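Local structure of fumarylacetoacetate hydrolase (Burkholderia xenovorans, 5TI1) at residues S156-A161 with N173-N178; W179-I184 with Q306-L311; A250-M255 with W351-Q356. The protein probably hydrolyses fumarylacetoacetate to fumarate and acetoacetate, the last step of phenylalanine and tyrosine breakdown, with magnesium bound at its metal site. One frame throughout, in Å; residues are numbered along the deposited sequence.

Contact 1 of 3, residues S156-A161 with N173-N178; sequences SSKEHA and NALLPN
Leu-175 places CG anti to its carbonyl carbon (chi1 -70°), which carries the forked end of the side chain to the first turn of the helix formed by residues 158-168, while Lys-158 swings CG opposite its own N (chi1 -169°) and runs fully extended past the leucine. The two side chains cross at about a right angle, and each methyl of the fork has its own neighbour. CD1 of Leu-175 rests against the aliphatic part of Lys-158, 3.6 Å from CE; CD2 meets the methyl of Ala-161 at 3.5 Å from CB and also lies 3.9 Å from the Ala-161 carbonyl carbon. Ala-174 faces the same helix and touches Thr-162 and Ser-166. Ser-157 is the N-cap of this helix: its OG accepts from His-160 N at 3.1 Å, with an N-H...O angle of 159°. The cap bonds to the backbone of His-160 itself, the predicted proton acceptor of the active site, and is consistent with a well-defined first turn. Arg-169, predicted to bind substrate, donates to the carbonyl oxygens of Asn-173 and Ala-174, and Asn-178 donates from ND2 to Trp-269 and Val-272 of the second subunit. No hydrogen bond spans the two segments: residues 173-178 meet the helix through methyl and methylene groups, and the loop's polar bonds go instead to Arg-169 and to the partner subunit.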
loop_
_atom_site.group_PDB
_atom_site.type_symbol
_atom_site.label_atom_id
_atom_site.label_comp_id
_atom_site.label_asym_id
_atom_site.label_seq_id
_atom_site.Cartn_x
_atom_site.Cartn_y
_atom_site.Cartn_z
ATOM N N SER B 156 14.259 -9.805 7.496
ATOM C CA SER B 156 14.440 -11.216 7.818
ATOM C C SER B 156 15.896 -11.662 7.764
ATOM O O SER B 156 16.156 -12.863 7.623
ATOM C CB SER B 156 13.588 -12.086 6.891
ATOM O OG SER B 156 12.195 -11.863 7.084
ATOM N N SER B 157 16.846 -10.734 7.876
ATOM C CA SER B 157 18.263 -11.078 7.965
ATOM C C SER B 157 18.704 -11.030 9.424
ATOM O O SER B 157 18.660 -9.967 10.055
ATOM C CB SER B 157 19.120 -10.131 7.126
ATOM O OG SER B 157 20.507 -10.327 7.372
ATOM N N LYS B 158 19.137 -12.182 9.952
ATOM C CA LYS B 158 19.619 -12.215 11.330
ATOM C C LYS B 158 20.858 -11.345 11.501
ATOM O O LYS B 158 20.989 -10.633 12.503
ATOM C CB LYS B 158 19.909 -13.653 11.767
ATOM C CG LYS B 158 20.164 -13.775 13.256
ATOM C CD LYS B 158 20.239 -15.235 13.705
ATOM C CE LYS B 158 20.390 -15.341 15.216
ATOM N NZ LYS B 158 20.324 -16.757 15.702
ATOM N N GLU B 159 21.774 -11.385 10.531
ATOM C CA GLU B 159 22.993 -10.579 10.620
ATOM C C GLU B 159 22.674 -9.089 10.596
ATOM O O GLU B 159 23.308 -8.292 11.301
ATOM C CB GLU B 159 23.944 -10.939 9.472
ATOM C CG GLU B 159 24.458 -12.388 9.471
ATOM C CD GLU B 159 23.487 -13.372 8.823
ATOM O OE1 GLU B 159 22.296 -13.022 8.642
ATOM O OE2 GLU B 159 23.913 -14.499 8.492
ATOM N N HIS B 160 21.700 -8.694 9.780
ATOM C CA HIS B 160 21.296 -7.294 9.732
ATOM C C HIS B 160 20.643 -6.867 11.041
ATOM O O HIS B 160 21.000 -5.833 11.618
ATOM C CB HIS B 160 20.345 -7.071 8.561
ATOM C CG HIS B 160 19.825 -5.672 8.476
ATOM N ND1 HIS B 160 20.585 -4.627 7.996
ATOM C CD2 HIS B 160 18.632 -5.138 8.832
ATOM C CE1 HIS B 160 19.879 -3.512 8.047
ATOM N NE2 HIS B 160 18.693 -3.792 8.554
ATOM N N ALA B 161 19.670 -7.652 11.521
ATOM C CA ALA B 161 19.031 -7.344 12.794
ATOM C C ALA B 161 20.039 -7.344 13.928
ATOM O O ALA B 161 19.906 -6.564 14.879
ATOM C CB ALA B 161 17.913 -8.348 13.079
ATOM N N ASN B 173 22.155 -7.895 23.601
ATOM C CA ASN B 173 20.730 -7.624 23.456
ATOM C C ASN B 173 20.388 -7.148 22.049
ATOM O O ASN B 173 19.496 -6.317 21.865
ATOM C CB ASN B 173 20.261 -6.592 24.476
ATOM C CG ASN B 173 20.568 -6.997 25.892
ATOM O OD1 ASN B 173 19.762 -7.654 26.550
ATOM N ND2 ASN B 173 21.742 -6.604 26.380
ATOM N N ALA B 174 21.086 -7.672 21.037
ATOM C CA ALA B 174 20.892 -7.170 19.677
ATOM C C ALA B 174 19.516 -7.534 19.124
ATOM O O ALA B 174 18.885 -6.724 18.438
ATOM C CB ALA B 174 21.989 -7.699 18.756
ATOM N N LEU B 175 19.038 -8.744 19.400
ATOM C CA LEU B 175 17.812 -9.255 18.810
ATOM C C LEU B 175 16.663 -9.110 19.795
ATOM O O LEU B 175 16.771 -9.532 20.950
ATOM C CB LEU B 175 17.966 -10.721 18.406
ATOM C CG LEU B 175 18.885 -11.033 17.226
ATOM C CD1 LEU B 175 18.864 -12.521 16.918
ATOM C CD2 LEU B 175 18.462 -10.227 16.017
ATOM N N LEU B 176 15.569 -8.504 19.338
ATOM C CA LEU B 176 14.382 -8.428 20.167
ATOM C C LEU B 176 13.670 -9.780 20.165
ATOM O O LEU B 176 13.723 -10.517 19.175
ATOM C CB LEU B 176 13.454 -7.330 19.667
ATOM C CG LEU B 176 14.036 -5.931 19.901
ATOM C CD1 LEU B 176 13.254 -4.856 19.151
ATOM C CD2 LEU B 176 14.069 -5.636 21.398
ATOM N N PRO B 177 13.018 -10.139 21.269
ATOM C CA PRO B 177 12.485 -11.506 21.373
ATOM C C PRO B 177 11.505 -11.872 20.266
ATOM O O PRO B 177 11.519 -13.017 19.801
ATOM C CB PRO B 177 11.828 -11.512 22.763
ATOM C CG PRO B 177 11.554 -10.080 23.062
ATOM C CD PRO B 177 12.681 -9.320 22.443
ATOM N N ASN B 178 10.676 -10.942 19.794
ATOM C CA ASN B 178 9.733 -11.325 18.746
ATOM C C ASN B 178 10.421 -11.633 17.414
ATOM O O ASN B 178 9.807 -12.276 16.556
ATOM C CB ASN B 178 8.665 -10.239 18.558
ATOM C CG ASN B 178 9.253 -8.897 18.144
ATOM O OD1 ASN B 178 10.454 -8.669 18.265
ATOM N ND2 ASN B 178 8.398 -7.998 17.672
#

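Contact 2 of 3, residues W179-I184 with Q306-L311; sequences WSEMPI and QDPQPL
The Glu-181 and Pro-308 side chains cross at about a right angle, one carboxylate oxygen, OE2, lying 4.0 Å from CG of the puckered proline ring. The indole of Trp-179 has Ser-180 OG at its edge, in plane, and makes an edge-to-face contact with Trp-351; its NE1 donates to the backbone oxygen of Tyr-155. Ser-180 directs CB toward the 306-311 loop, 4.2 Å from Pro-308 CD, the ring being presented by a cis peptide bond after Asp-307. The bend of Glu-181 at chi2 (-86°) turns the carboxylate aside, where OE1 and the residue's own carbonyl oxygen reach the same water. Both loops belong to the FAA hydrolase C-terminal family region and lie at the dimer interface: Glu-181 OE2 forms a salt bridge with Arg-214 NE of the second subunit, whose Gln-206 donates to Glu-181 O. Glu-181 and Leu-311 both pack on Pro-215 of that subunit. Water does the polar bridging across the segments. One molecule sits 2.7 Å from Ser-180 OG and donates to Asp-307 O at 3.1 Å. The other donates to Glu-181 O and to Glu-181 OE1, each at 2.8 Å, and accepts from Leu-311 N at 2.8 Å, tying the glutamate to the far end of the proline-rich loop. Ser-180 O, by contrast, is buried here with no partner in the model.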
loop_
_atom_site.group_PDB
_atom_site.type_symbol
_atom_site.label_atom_id
_atom_site.label_comp_id
_atom_site.label_asym_id
_atom_site.label_seq_id
_atom_site.Cartn_x
_atom_site.Cartn_y
_atom_site.Cartn_z
ATOM N N TRP B 179 11.678 -11.202 17.225
ATOM C CA TRP B 179 12.317 -11.331 15.915
ATOM C C TRP B 179 12.528 -12.795 15.527
ATOM O O TRP B 179 12.386 -13.162 14.353
ATOM C CB TRP B 179 13.656 -10.575 15.889
ATOM C CG TRP B 179 14.220 -10.495 14.499
ATOM C CD1 TRP B 179 14.066 -9.472 13.606
ATOM C CD2 TRP B 179 14.978 -11.503 13.826
ATOM N NE1 TRP B 179 14.698 -9.775 12.423
ATOM C CE2 TRP B 179 15.267 -11.017 12.533
ATOM C CE3 TRP B 179 15.463 -12.765 14.199
ATOM C CZ2 TRP B 179 16.014 -11.750 11.610
ATOM C CZ3 TRP B 179 16.197 -13.492 13.278
ATOM C CH2 TRP B 179 16.461 -12.985 11.998
ATOM N N SER B 180 12.881 -13.642 16.485
ATOM C CA SER B 180 13.111 -15.052 16.202
ATOM C C SER B 180 11.834 -15.884 16.286
ATOM O O SER B 180 11.892 -17.102 16.087
ATOM C CB SER B 180 14.176 -15.608 17.152
ATOM O OG SER B 180 15.420 -14.937 16.961
ATOM N N GLU B 181 10.690 -15.253 16.565
ATOM C CA GLU B 181 9.399 -15.929 16.588
ATOM C C GLU B 181 8.546 -15.624 15.365
ATOM O O GLU B 181 7.569 -16.336 15.122
ATOM C CB GLU B 181 8.619 -15.551 17.855
ATOM C CG GLU B 181 9.319 -15.942 19.155
ATOM C CD GLU B 181 9.024 -17.380 19.583
ATOM O OE1 GLU B 181 8.156 -18.020 18.955
ATOM O OE2 GLU B 181 9.654 -17.859 20.548
ATOM N N MET B 182 8.883 -14.593 14.589
ATOM C CA MET B 182 8.069 -14.250 13.433
ATOM C C MET B 182 8.913 -13.465 12.444
ATOM O O MET B 182 9.846 -12.757 12.845
ATOM C CB MET B 182 6.842 -13.428 13.847
ATOM C CG MET B 182 7.194 -12.061 14.378
ATOM S SD MET B 182 5.769 -11.004 14.635
ATOM C CE MET B 182 4.951 -11.903 15.946
ATOM N N PRO B 183 8.619 -13.565 11.162
ATOM C CA PRO B 183 9.253 -12.660 10.204
ATOM C C PRO B 183 8.586 -11.295 10.253
ATOM O O PRO B 183 7.632 -11.046 9.511
ATOM C CB PRO B 183 9.039 -13.362 8.858
ATOM C CG PRO B 183 7.826 -14.233 9.076
ATOM C CD PRO B 183 7.851 -14.644 10.513
ATOM N N ILE B 184 9.062 -10.412 11.135
ATOM C CA ILE B 184 8.417 -9.115 11.276
ATOM C C ILE B 184 8.521 -8.336 9.963
ATOM O O ILE B 184 9.439 -8.534 9.153
ATOM C CB ILE B 184 9.010 -8.297 12.435
ATOM C CG1 ILE B 184 10.433 -7.869 12.117
ATOM C CG2 ILE B 184 8.950 -9.072 13.752
ATOM C CD1 ILE B 184 10.972 -6.875 13.102
ATOM N N GLN B 306 16.952 -22.648 12.248
ATOM C CA GLN B 306 16.197 -21.736 13.099
ATOM C C GLN B 306 16.178 -22.252 14.534
ATOM O O GLN B 306 15.922 -23.438 14.776
ATOM C CB GLN B 306 14.768 -21.547 12.572
ATOM C CG GLN B 306 14.710 -20.943 11.167
ATOM C CD GLN B 306 13.314 -20.501 10.757
ATOM O OE1 GLN B 306 12.351 -21.264 10.845
ATOM N NE2 GLN B 306 13.199 -19.254 10.313
ATOM N N ASP B 307 16.462 -21.362 15.480
ATOM C CA ASP B 307 16.458 -21.692 16.900
ATOM C C ASP B 307 15.978 -20.461 17.656
ATOM O O ASP B 307 16.608 -19.401 17.568
ATOM C CB ASP B 307 17.853 -22.131 17.366
ATOM C CG ASP B 307 17.875 -22.618 18.811
ATOM O OD1 ASP B 307 16.811 -22.682 19.460
ATOM O OD2 ASP B 307 18.972 -22.946 19.302
ATOM N N PRO B 308 14.863 -20.542 18.394
ATOM C CA PRO B 308 14.006 -21.716 18.606
ATOM C C PRO B 308 13.224 -22.141 17.370
ATOM O O PRO B 308 13.118 -21.371 16.417
ATOM C CB PRO B 308 13.045 -21.248 19.701
ATOM C CG PRO B 308 12.969 -19.788 19.518
ATOM C CD PRO B 308 14.354 -19.362 19.114
ATOM N N GLN B 309 12.711 -23.368 17.388
ATOM C CA GLN B 309 11.817 -23.818 16.337
ATOM C C GLN B 309 10.583 -22.924 16.328
ATOM O O GLN B 309 9.964 -22.725 17.382
ATOM C CB GLN B 309 11.421 -25.279 16.565
ATOM C CG GLN B 309 10.535 -25.864 15.479
ATOM C CD GLN B 309 10.212 -27.336 15.710
ATOM O OE1 GLN B 309 9.953 -27.768 16.842
ATOM N NE2 GLN B 309 10.229 -28.112 14.632
ATOM N N PRO B 310 10.220 -22.332 15.194
ATOM C CA PRO B 310 9.052 -21.448 15.178
ATOM C C PRO B 310 7.770 -22.224 15.429
ATOM O O PRO B 310 7.724 -23.455 15.350
ATOM C CB PRO B 310 9.076 -20.845 13.768
ATOM C CG PRO B 310 10.499 -21.007 13.312
ATOM C CD PRO B 310 10.971 -22.284 13.926
ATOM N N LEU B 311 6.718 -21.470 15.752
ATOM C CA LEU B 311 5.369 -22.003 15.890
ATOM C C LEU B 311 4.972 -22.785 14.647
ATOM O O LEU B 311 5.491 -22.524 13.558
ATOM C CB LEU B 311 4.376 -20.866 16.145
ATOM C CG LEU B 311 4.313 -20.284 17.553
ATOM C CD1 LEU B 311 3.671 -18.920 17.507
ATOM C CD2 LEU B 311 3.514 -21.203 18.464
HETATM O O HOH W 1 17.315 -16.704 16.146
HETATM O O HOH W 2 7.316 -18.810 16.424
#

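Contact 3 of 3, residues A250-M255 with W351-Q356; sequences AHIFGM and WTMAQQ
Met-353 and Ile-252 provide the first apolar contact: CD1 of the isoleucine reaches CB of the methionine, 3.8 Å away, the two side chains meeting at a slant. Ile-252 gets there because CG1 lies anti to the carbonyl carbon (chi1 -57°) and the chain continues straight to CD1. In Met-353, chi1 (-68°) and an extended chi2 carry SD toward the strand, and the bend at chi3 turns only the terminal CE. SD and CE there face the methyl of Met-255, whose CE lies 3.6 Å from Met-353 SD and 3.8 Å from Met-353 CE; since Met-255 adopts two conformers, this second contact holds for one of them and is less certain. In the fold these side chains join the beginning of the helix at 353-362 to strand 252-263 of the mixed sheet that also holds strand 223-233. Phe-231 of that neighbouring strand touches both Ile-252 and Met-353, while Phe-322 packs on Met-353 and Ile-324 on Met-255, placing the methionines between this sheet and strand 321-331 of the other mixed sheet. The hydrogen bonds lie within the helix segment and shape its start. Thr-352 and Gln-355 make a capping box: Gln-355 N donates to Thr-352 OG1 at 3.1 Å, and Thr-352 N donates back to Gln-355 OE1, also at 3.1 Å, meeting a lone pair in the carbonyl plane at a C=O...N angle of 136°. With OE1 so used, the other end of that amide, NE2, donates to Leu-314 O and to Gln-306 OE1, which holds the group's rotation. Thr-352 OG1 has a further partner in His-316 NE2.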
loop_
_atom_site.group_PDB
_atom_site.type_symbol
_atom_site.label_atom_id
_atom_site.label_comp_id
_atom_site.label_asym_id
_atom_site.label_seq_id
_atom_site.Cartn_x
_atom_site.Cartn_y
_atom_site.Cartn_z
ATOM N N ALA B 250 3.875 -21.665 -4.214
ATOM C CA ALA B 250 3.033 -21.757 -5.401
ATOM C C ALA B 250 2.329 -20.441 -5.715
ATOM O O ALA B 250 1.852 -20.256 -6.842
ATOM C CB ALA B 250 2.002 -22.874 -5.227
ATOM N N HIS B 251 2.248 -19.528 -4.750
ATOM C CA HIS B 251 1.677 -18.210 -4.991
ATOM C C HIS B 251 2.682 -17.207 -5.544
ATOM O O HIS B 251 2.273 -16.112 -5.935
ATOM C CB HIS B 251 1.070 -17.650 -3.700
ATOM C CG HIS B 251 -0.109 -18.431 -3.201
ATOM N ND1 HIS B 251 -1.379 -17.900 -3.126
ATOM C CD2 HIS B 251 -0.210 -19.707 -2.762
ATOM C CE1 HIS B 251 -2.211 -18.807 -2.643
ATOM N NE2 HIS B 251 -1.526 -19.915 -2.418
ATOM N N ILE B 252 3.972 -17.555 -5.609
ATOM C CA ILE B 252 5.031 -16.614 -5.977
ATOM C C ILE B 252 5.367 -16.776 -7.456
ATOM O O ILE B 252 5.600 -17.893 -7.935
ATOM C CB ILE B 252 6.282 -16.816 -5.105
ATOM C CG1 ILE B 252 5.930 -16.663 -3.625
ATOM C CG2 ILE B 252 7.382 -15.831 -5.512
ATOM C CD1 ILE B 252 7.116 -16.798 -2.704
ATOM N N PHE B 253 5.420 -15.655 -8.176
ATOM C CA PHE B 253 5.731 -15.658 -9.601
ATOM C C PHE B 253 7.235 -15.573 -9.867
ATOM O O PHE B 253 7.778 -16.346 -10.659
ATOM C CB PHE B 253 5.003 -14.494 -10.289
ATOM C CG PHE B 253 5.393 -14.292 -11.726
ATOM C CD1 PHE B 253 5.115 -15.270 -12.677
ATOM C CD2 PHE B 253 6.026 -13.113 -12.131
ATOM C CE1 PHE B 253 5.468 -15.089 -14.008
ATOM C CE2 PHE B 253 6.387 -12.917 -13.460
ATOM C CZ PHE B 253 6.107 -13.909 -14.404
ATOM N N GLY B 254 7.914 -14.630 -9.234
ATOM C CA GLY B 254 9.321 -14.441 -9.506
ATOM C C GLY B 254 9.924 -13.421 -8.566
ATOM O O GLY B 254 9.304 -13.018 -7.579
ATOM N N MET B 255 11.138 -12.974 -8.909
ATOM C CA MET B 255 11.918 -12.121 -8.025
ATOM C C MET B 255 12.570 -10.998 -8.816
ATOM O O MET B 255 12.859 -11.142 -10.010
ATOM C CB MET B 255 12.992 -12.930 -7.296
ATOM C CG MET B 255 13.614 -12.235 -6.114
ATOM S SD MET B 255 14.850 -13.298 -5.353
ATOM C CE MET B 255 13.842 -14.679 -4.813
ATOM N N TRP B 351 14.476 -16.041 7.569
ATOM C CA TRP B 351 13.092 -16.373 7.234
ATOM C C TRP B 351 12.963 -16.468 5.720
ATOM O O TRP B 351 13.410 -15.572 5.000
ATOM C CB TRP B 351 12.112 -15.329 7.784
ATOM C CG TRP B 351 12.063 -15.222 9.288
ATOM C CD1 TRP B 351 12.649 -14.261 10.063
ATOM C CD2 TRP B 351 11.376 -16.101 10.198
ATOM N NE1 TRP B 351 12.371 -14.486 11.393
ATOM C CE2 TRP B 351 11.596 -15.611 11.502
ATOM C CE3 TRP B 351 10.598 -17.255 10.033
ATOM C CZ2 TRP B 351 11.068 -16.236 12.639
ATOM C CZ3 TRP B 351 10.074 -17.877 11.168
ATOM C CH2 TRP B 351 10.309 -17.362 12.450
ATOM N N THR B 352 12.355 -17.544 5.236
ATOM C CA THR B 352 12.200 -17.714 3.798
ATOM C C THR B 352 11.006 -16.920 3.276
ATOM O O THR B 352 10.179 -16.411 4.034
ATOM C CB THR B 352 12.010 -19.184 3.452
ATOM O OG1 THR B 352 10.759 -19.623 3.998
ATOM C CG2 THR B 352 13.151 -19.999 4.032
ATOM N N MET B 353 10.920 -16.848 1.943
ATOM C CA MET B 353 9.752 -16.264 1.293
ATOM C C MET B 353 8.473 -16.989 1.687
ATOM O O MET B 353 7.443 -16.355 1.937
ATOM C CB MET B 353 9.934 -16.300 -0.222
ATOM C CG MET B 353 11.028 -15.386 -0.745
ATOM S SD MET B 353 11.243 -15.558 -2.532
ATOM C CE MET B 353 12.055 -17.156 -2.621
ATOM N N ALA B 354 8.516 -18.325 1.731
ATOM C CA ALA B 354 7.341 -19.087 2.133
ATOM C C ALA B 354 6.883 -18.673 3.523
ATOM O O ALA B 354 5.689 -18.432 3.759
ATOM C CB ALA B 354 7.650 -20.587 2.082
ATOM N N GLN B 355 7.831 -18.560 4.454
ATOM C CA GLN B 355 7.474 -18.194 5.816
ATOM C C GLN B 355 6.946 -16.768 5.875
ATOM O O GLN B 355 5.986 -16.485 6.602
ATOM C CB GLN B 355 8.681 -18.380 6.729
ATOM C CG GLN B 355 9.060 -19.847 6.897
ATOM C CD GLN B 355 10.324 -20.032 7.701
ATOM O OE1 GLN B 355 11.310 -19.307 7.511
ATOM N NE2 GLN B 355 10.309 -21.008 8.605
ATOM N N GLN B 356 7.553 -15.866 5.101
ATOM C CA GLN B 356 7.113 -14.478 5.091
ATOM C C GLN B 356 5.674 -14.367 4.608
ATOM O O GLN B 356 4.858 -13.669 5.215
ATOM C CB GLN B 356 8.052 -13.641 4.219
ATOM C CG GLN B 356 9.439 -13.451 4.823
ATOM C CD GLN B 356 10.439 -12.884 3.826
ATOM O OE1 GLN B 356 10.302 -13.075 2.619
ATOM N NE2 GLN B 356 11.449 -12.184 4.332
#

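In the fold
Contact 1 and contact 2 follow one another along the chain, since loop 173-178 runs straight into 179-184, and their centres are about 10 Å apart. The centre of contact 3 lies about 17 Å from that of contact 2 and about 21 Å from that of contact 1. Its segments alternate with those of contact 2, in the order 179-184, 250-255, 306-311 and 351-356. Segment 351-356 is common ground, reaching Ser-156 through Gln-356 and the contact 2 loops through Trp-351 and Gln-355. Contacts 1 and 2 touch the second subunit, whereas contact 3 is buried within the chain. Together they connect the helix carrying the predicted proton acceptor, the dimer-facing loops and strand 252-263, which bears metal ligand Asp-260.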